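Allantoicase (Saccharomyces cerevisiae, PDB 1O59) catalyses the hydrolysis of allantoate to (S)-ureidoglycolate and urea, a step of allantoin degradation that lets yeast use purines as secondary nitrogen sources. Local coordinates at residues His206-Val218 and Asp344-Tyr355. Residues are numbered along the deposited sequence; the frame is centred on the assembly and turned at random.
Sequences HIIDLAYVCNGAV and DGGVKRIRVWGY
Asp209 carries its carboxyl carbon CG trans to the backbone N (chi1 -173°), which sends OD1 and OD2 along the neighbouring strand to Val352 and Arg351, while Trp353, with CG beside its own backbone N (chi1 -73°), lays its indole against Asp209 and Ile208. Asp209 CB sits over the centre of the six-membered ring in a CH-pi contact, 4.1 Å from the centroid. Ile207 crosses the indole at about a right angle, bringing CD1 to 3.5 Å from Trp353 CE3, and Lys273 makes a cation-pi contact with Trp353. The backbones pair antiparallel: Ile208 and Gly354 exchange two nearly straight hydrogen bonds, and Asp209 and Trp353 form the next, non-hydrogen-bonded pair. Leu210 N then donates to Val352 O at 2.8 Å, as the chain leaves the short strand 208-209 in a type I turn from Asp209 to Tyr212. Asp209 OD1 takes two N-H groups from opposite faces of its carboxylate, Val352 N across the strands at 2.9 Å and Ala211 N at 3.0 Å; the latter closes an Asx turn. Asp209 O is likewise gripped twice, by Tyr212 N and Asn215 ND2. Within the turn, Ala211 CB packs on Val352 CG2 at 3.7 Å. Asp209 OD2 and Arg351 NH1 lie beyond salt-bridge distance, the carboxylate and guanidinium planes 88° apart; one water links them instead, donating to OD2 and to Ile350 O and accepting from NH1, which also reaches Leu235 O. Strand 208-209 joins the C-terminal end of strand 346-354 in an antiparallel sheet of the second, galactose-binding-domain-like half, where the Tyr355 carboxylate forms a salt bridge with Arg266. With two N-H donors on OD1 and a water on OD2, the Asp209 carboxylate ties its own turn to the neighbouring strand.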
loop_
_atom_site.group_PDB
_atom_site.type_symbol
_atom_site.label_atom_id
_atom_site.label_comp_id
_atom_site.label_asym_id
_atom_site.label_seq_id
_atom_site.Cartn_x
_atom_site.Cartn_y
_atom_site.Cartn_z
ATOM N N HIS A 206 23.034 -6.308 -11.701
ATOM C CA HIS A 206 22.442 -7.248 -10.744
ATOM C C HIS A 206 20.906 -7.205 -10.785
ATOM O O HIS A 206 20.302 -6.154 -10.576
ATOM C CB HIS A 206 22.979 -6.935 -9.345
ATOM C CG HIS A 206 22.299 -7.688 -8.253
ATOM N ND1 HIS A 206 22.110 -7.155 -6.995
ATOM C CD2 HIS A 206 21.738 -8.920 -8.233
ATOM C CE1 HIS A 206 21.469 -8.032 -6.239
ATOM N NE2 HIS A 206 21.222 -9.108 -6.970
ATOM N N ILE A 207 20.267 -8.333 -11.070
ATOM C CA ILE A 207 18.854 -8.269 -11.418
ATOM C C ILE A 207 17.927 -8.209 -10.211
ATOM O O ILE A 207 18.156 -8.851 -9.195
ATOM C CB ILE A 207 18.399 -9.405 -12.412
ATOM C CG1 ILE A 207 18.396 -10.796 -11.751
ATOM C CG2 ILE A 207 19.259 -9.417 -13.680
ATOM C CD1 ILE A 207 17.155 -11.675 -12.176
ATOM N N ILE A 208 16.877 -7.410 -10.366
ATOM C CA ILE A 208 15.879 -7.195 -9.347
ATOM C C ILE A 208 14.490 -7.291 -9.977
ATOM O O ILE A 208 14.340 -7.312 -11.208
ATOM C CB ILE A 208 16.084 -5.790 -8.661
ATOM C CG1 ILE A 208 15.976 -4.634 -9.673
ATOM C CG2 ILE A 208 17.450 -5.707 -7.973
ATOM C CD1 ILE A 208 15.752 -3.296 -9.043
ATOM N N ASP A 209 13.482 -7.350 -9.125
ATOM C CA ASP A 209 12.118 -7.200 -9.579
ATOM C C ASP A 209 11.791 -5.700 -9.646
ATOM O O ASP A 209 11.488 -5.049 -8.643
ATOM C CB ASP A 209 11.136 -7.952 -8.667
ATOM C CG ASP A 209 9.725 -7.958 -9.209
ATOM O OD1 ASP A 209 9.443 -7.260 -10.210
ATOM O OD2 ASP A 209 8.819 -8.619 -8.679
ATOM N N LEU A 210 11.850 -5.175 -10.861
ATOM C CA LEU A 210 11.640 -3.770 -11.109
ATOM C C LEU A 210 10.225 -3.367 -10.779
ATOM O O LEU A 210 9.962 -2.192 -10.573
ATOM C CB LEU A 210 11.933 -3.434 -12.580
ATOM C CG LEU A 210 13.379 -3.695 -13.005
ATOM C CD1 LEU A 210 13.517 -3.628 -14.500
ATOM C CD2 LEU A 210 14.345 -2.724 -12.309
ATOM N N ALA A 211 9.322 -4.342 -10.729
ATOM C CA ALA A 211 7.916 -4.090 -10.429
ATOM C C ALA A 211 7.527 -4.342 -8.973
ATOM O O ALA A 211 6.359 -4.188 -8.597
ATOM C CB ALA A 211 7.068 -4.938 -11.338
ATOM N N TYR A 212 8.487 -4.716 -8.141
ATOM C CA TYR A 212 8.198 -4.998 -6.731
ATOM C C TYR A 212 8.001 -3.712 -5.918
ATOM O O TYR A 212 8.734 -2.730 -6.084
ATOM C CB TYR A 212 9.374 -5.792 -6.159
ATOM C CG TYR A 212 9.220 -6.454 -4.830
ATOM C CD1 TYR A 212 8.029 -7.061 -4.446
ATOM C CD2 TYR A 212 10.319 -6.551 -3.972
ATOM C CE1 TYR A 212 7.941 -7.741 -3.220
ATOM C CE2 TYR A 212 10.241 -7.204 -2.765
ATOM C CZ TYR A 212 9.053 -7.810 -2.395
ATOM O OH TYR A 212 8.981 -8.441 -1.176
ATOM N N VAL A 213 7.063 -3.752 -4.990
ATOM C CA VAL A 213 6.736 -2.595 -4.221
ATOM C C VAL A 213 7.920 -2.101 -3.383
ATOM O O VAL A 213 8.115 -0.873 -3.236
ATOM C CB VAL A 213 5.443 -2.806 -3.337
ATOM C CG1 VAL A 213 5.623 -3.869 -2.252
ATOM C CG2 VAL A 213 5.008 -1.461 -2.709
ATOM N N CYS A 214 8.703 -3.040 -2.851
ATOM C CA CYS A 214 9.857 -2.688 -2.047
ATOM C C CYS A 214 11.003 -2.130 -2.860
ATOM O O CYS A 214 11.986 -1.672 -2.296
ATOM C CB CYS A 214 10.396 -3.899 -1.314
ATOM S SG CYS A 214 9.185 -4.715 -0.277
ATOM N N ASN A 215 10.890 -2.195 -4.178
ATOM C CA ASN A 215 11.881 -1.590 -5.030
ATOM C C ASN A 215 11.428 -0.256 -5.624
ATOM O O ASN A 215 12.049 0.255 -6.525
ATOM C CB ASN A 215 12.291 -2.585 -6.135
ATOM C CG ASN A 215 13.148 -3.717 -5.610
ATOM O OD1 ASN A 215 13.864 -3.552 -4.624
ATOM N ND2 ASN A 215 13.084 -4.870 -6.272
ATOM N N GLY A 216 10.343 0.295 -5.100
ATOM C CA GLY A 216 9.838 1.596 -5.530
ATOM C C GLY A 216 8.812 1.539 -6.644
ATOM O O GLY A 216 8.490 2.565 -7.216
ATOM N N ALA A 217 8.314 0.352 -6.984
ATOM C CA ALA A 217 7.279 0.232 -7.995
ATOM C C ALA A 217 5.933 0.577 -7.373
ATOM O O ALA A 217 5.702 0.324 -6.194
ATOM C CB ALA A 217 7.243 -1.153 -8.548
ATOM N N VAL A 218 5.053 1.155 -8.186
ATOM C CA VAL A 218 3.765 1.657 -7.736
ATOM C C VAL A 218 2.709 1.496 -8.861
ATOM O O VAL A 218 2.970 1.775 -10.026
ATOM C CB VAL A 218 3.896 3.133 -7.215
ATOM C CG1 VAL A 218 4.148 4.067 -8.321
ATOM C CG2 VAL A 218 2.664 3.583 -6.491
ATOM N N ASP A 344 -11.315 -10.090 -18.747
ATOM C CA ASP A 344 -11.405 -9.685 -17.345
ATOM C C ASP A 344 -10.861 -10.857 -16.514
ATOM O O ASP A 344 -10.393 -11.879 -17.066
ATOM C CB ASP A 344 -12.865 -9.379 -16.957
ATOM C CG ASP A 344 -13.865 -10.447 -17.437
ATOM O OD1 ASP A 344 -13.771 -11.605 -16.988
ATOM O OD2 ASP A 344 -14.826 -10.199 -18.220
ATOM N N GLY A 345 -10.933 -10.716 -15.194
ATOM C CA GLY A 345 -10.543 -11.783 -14.273
ATOM C C GLY A 345 -9.636 -11.293 -13.171
ATOM O O GLY A 345 -9.636 -10.119 -12.821
ATOM N N GLY A 346 -8.821 -12.210 -12.660
ATOM C CA GLY A 346 -7.987 -11.950 -11.511
ATOM C C GLY A 346 -6.568 -12.417 -11.681
ATOM O O GLY A 346 -6.312 -13.527 -12.107
ATOM N N VAL A 347 -5.648 -11.546 -11.302
ATOM C CA VAL A 347 -4.234 -11.845 -11.279
ATOM C C VAL A 347 -3.701 -11.524 -9.869
ATOM O O VAL A 347 -3.973 -10.455 -9.344
ATOM C CB VAL A 347 -3.506 -10.965 -12.323
ATOM C CG1 VAL A 347 -1.987 -11.133 -12.208
ATOM C CG2 VAL A 347 -3.971 -11.316 -13.730
ATOM N N LYS A 348 -2.944 -12.435 -9.271
ATOM C CA LYS A 348 -2.321 -12.162 -7.961
ATOM C C LYS A 348 -1.109 -11.200 -8.031
ATOM O O LYS A 348 -1.010 -10.274 -7.253
ATOM C CB LYS A 348 -1.903 -13.472 -7.288
ATOM C CG LYS A 348 -1.646 -13.391 -5.786
ATOM C CD LYS A 348 -2.900 -12.955 -5.007
ATOM C CE LYS A 348 -3.789 -14.102 -4.685
ATOM N NZ LYS A 348 -3.201 -14.853 -3.518
ATOM N N ARG A 349 -0.173 -11.466 -8.936
ATOM C CA ARG A 349 1.055 -10.700 -8.990
ATOM C C ARG A 349 1.562 -10.542 -10.389
ATOM O O ARG A 349 1.249 -11.351 -11.289
ATOM C CB ARG A 349 2.150 -11.377 -8.178
ATOM C CG ARG A 349 1.825 -11.597 -6.700
ATOM C CD ARG A 349 1.851 -10.356 -5.829
ATOM N NE ARG A 349 1.631 -10.751 -4.447
ATOM C CZ ARG A 349 0.484 -10.723 -3.817
ATOM N NH1 ARG A 349 -0.613 -10.299 -4.394
ATOM N NH2 ARG A 349 0.419 -11.174 -2.591
ATOM N N ILE A 350 2.336 -9.467 -10.568
ATOM C CA ILE A 350 3.236 -9.342 -11.715
ATOM C C ILE A 350 4.668 -8.982 -11.283
ATOM O O ILE A 350 4.913 -8.162 -10.382
ATOM C CB ILE A 350 2.679 -8.381 -12.815
ATOM C CG1 ILE A 350 3.588 -8.452 -14.062
ATOM C CG2 ILE A 350 2.557 -6.929 -12.322
ATOM C CD1 ILE A 350 3.010 -7.762 -15.270
ATOM N N ARG A 351 5.606 -9.675 -11.910
ATOM C CA ARG A 351 7.009 -9.561 -11.574
ATOM C C ARG A 351 7.681 -9.240 -12.855
ATOM O O ARG A 351 7.387 -9.875 -13.854
ATOM C CB ARG A 351 7.603 -10.872 -11.027
ATOM C CG ARG A 351 6.763 -11.580 -10.012
ATOM C CD ARG A 351 6.421 -10.725 -8.839
ATOM N NE ARG A 351 5.985 -11.499 -7.705
ATOM C CZ ARG A 351 5.584 -10.988 -6.554
ATOM N NH1 ARG A 351 5.549 -9.668 -6.379
ATOM N NH2 ARG A 351 5.218 -11.813 -5.570
ATOM N N VAL A 352 8.571 -8.263 -12.817
ATOM C CA VAL A 352 9.343 -7.849 -13.974
ATOM C C VAL A 352 10.801 -7.864 -13.564
ATOM O O VAL A 352 11.329 -6.886 -13.011
ATOM C CB VAL A 352 8.927 -6.443 -14.449
ATOM C CG1 VAL A 352 9.685 -6.053 -15.678
ATOM C CG2 VAL A 352 7.412 -6.404 -14.716
ATOM N N TRP A 353 11.443 -8.994 -13.825
ATOM C CA TRP A 353 12.848 -9.158 -13.491
ATOM C C TRP A 353 13.793 -8.618 -14.574
ATOM O O TRP A 353 13.672 -8.940 -15.746
ATOM C CB TRP A 353 13.151 -10.612 -13.232
ATOM C CG TRP A 353 12.599 -11.122 -11.941
ATOM C CD1 TRP A 353 11.429 -11.764 -11.755
ATOM C CD2 TRP A 353 13.243 -11.078 -10.660
ATOM N NE1 TRP A 353 11.279 -12.107 -10.434
ATOM C CE2 TRP A 353 12.395 -11.713 -9.744
ATOM C CE3 TRP A 353 14.450 -10.568 -10.201
ATOM C CZ2 TRP A 353 12.705 -11.832 -8.402
ATOM C CZ3 TRP A 353 14.757 -10.683 -8.865
ATOM C CH2 TRP A 353 13.893 -11.318 -7.985
ATOM N N GLY A 354 14.740 -7.800 -14.136
ATOM C CA GLY A 354 15.675 -7.133 -15.009
ATOM C C GLY A 354 16.519 -6.178 -14.197
ATOM O O GLY A 354 16.626 -6.306 -12.986
ATOM N N TYR A 355 17.086 -5.191 -14.856
ATOM C CA TYR A 355 17.902 -4.204 -14.159
ATOM C C TYR A 355 17.799 -2.888 -14.916
ATOM O O TYR A 355 17.194 -2.831 -15.989
ATOM C CB TYR A 355 19.364 -4.684 -14.043
ATOM C CG TYR A 355 20.176 -4.533 -15.309
ATOM C CD1 TYR A 355 20.471 -5.618 -16.144
ATOM C CD2 TYR A 355 20.669 -3.283 -15.670
ATOM C CE1 TYR A 355 21.251 -5.432 -17.338
ATOM C CE2 TYR A 355 21.434 -3.083 -16.826
ATOM C CZ TYR A 355 21.723 -4.135 -17.667
ATOM O OH TYR A 355 22.490 -3.799 -18.777
ATOM O OXT TYR A 355 18.340 -1.888 -14.467
HETATM O O HOH W 1 6.269 -7.432 -8.102
#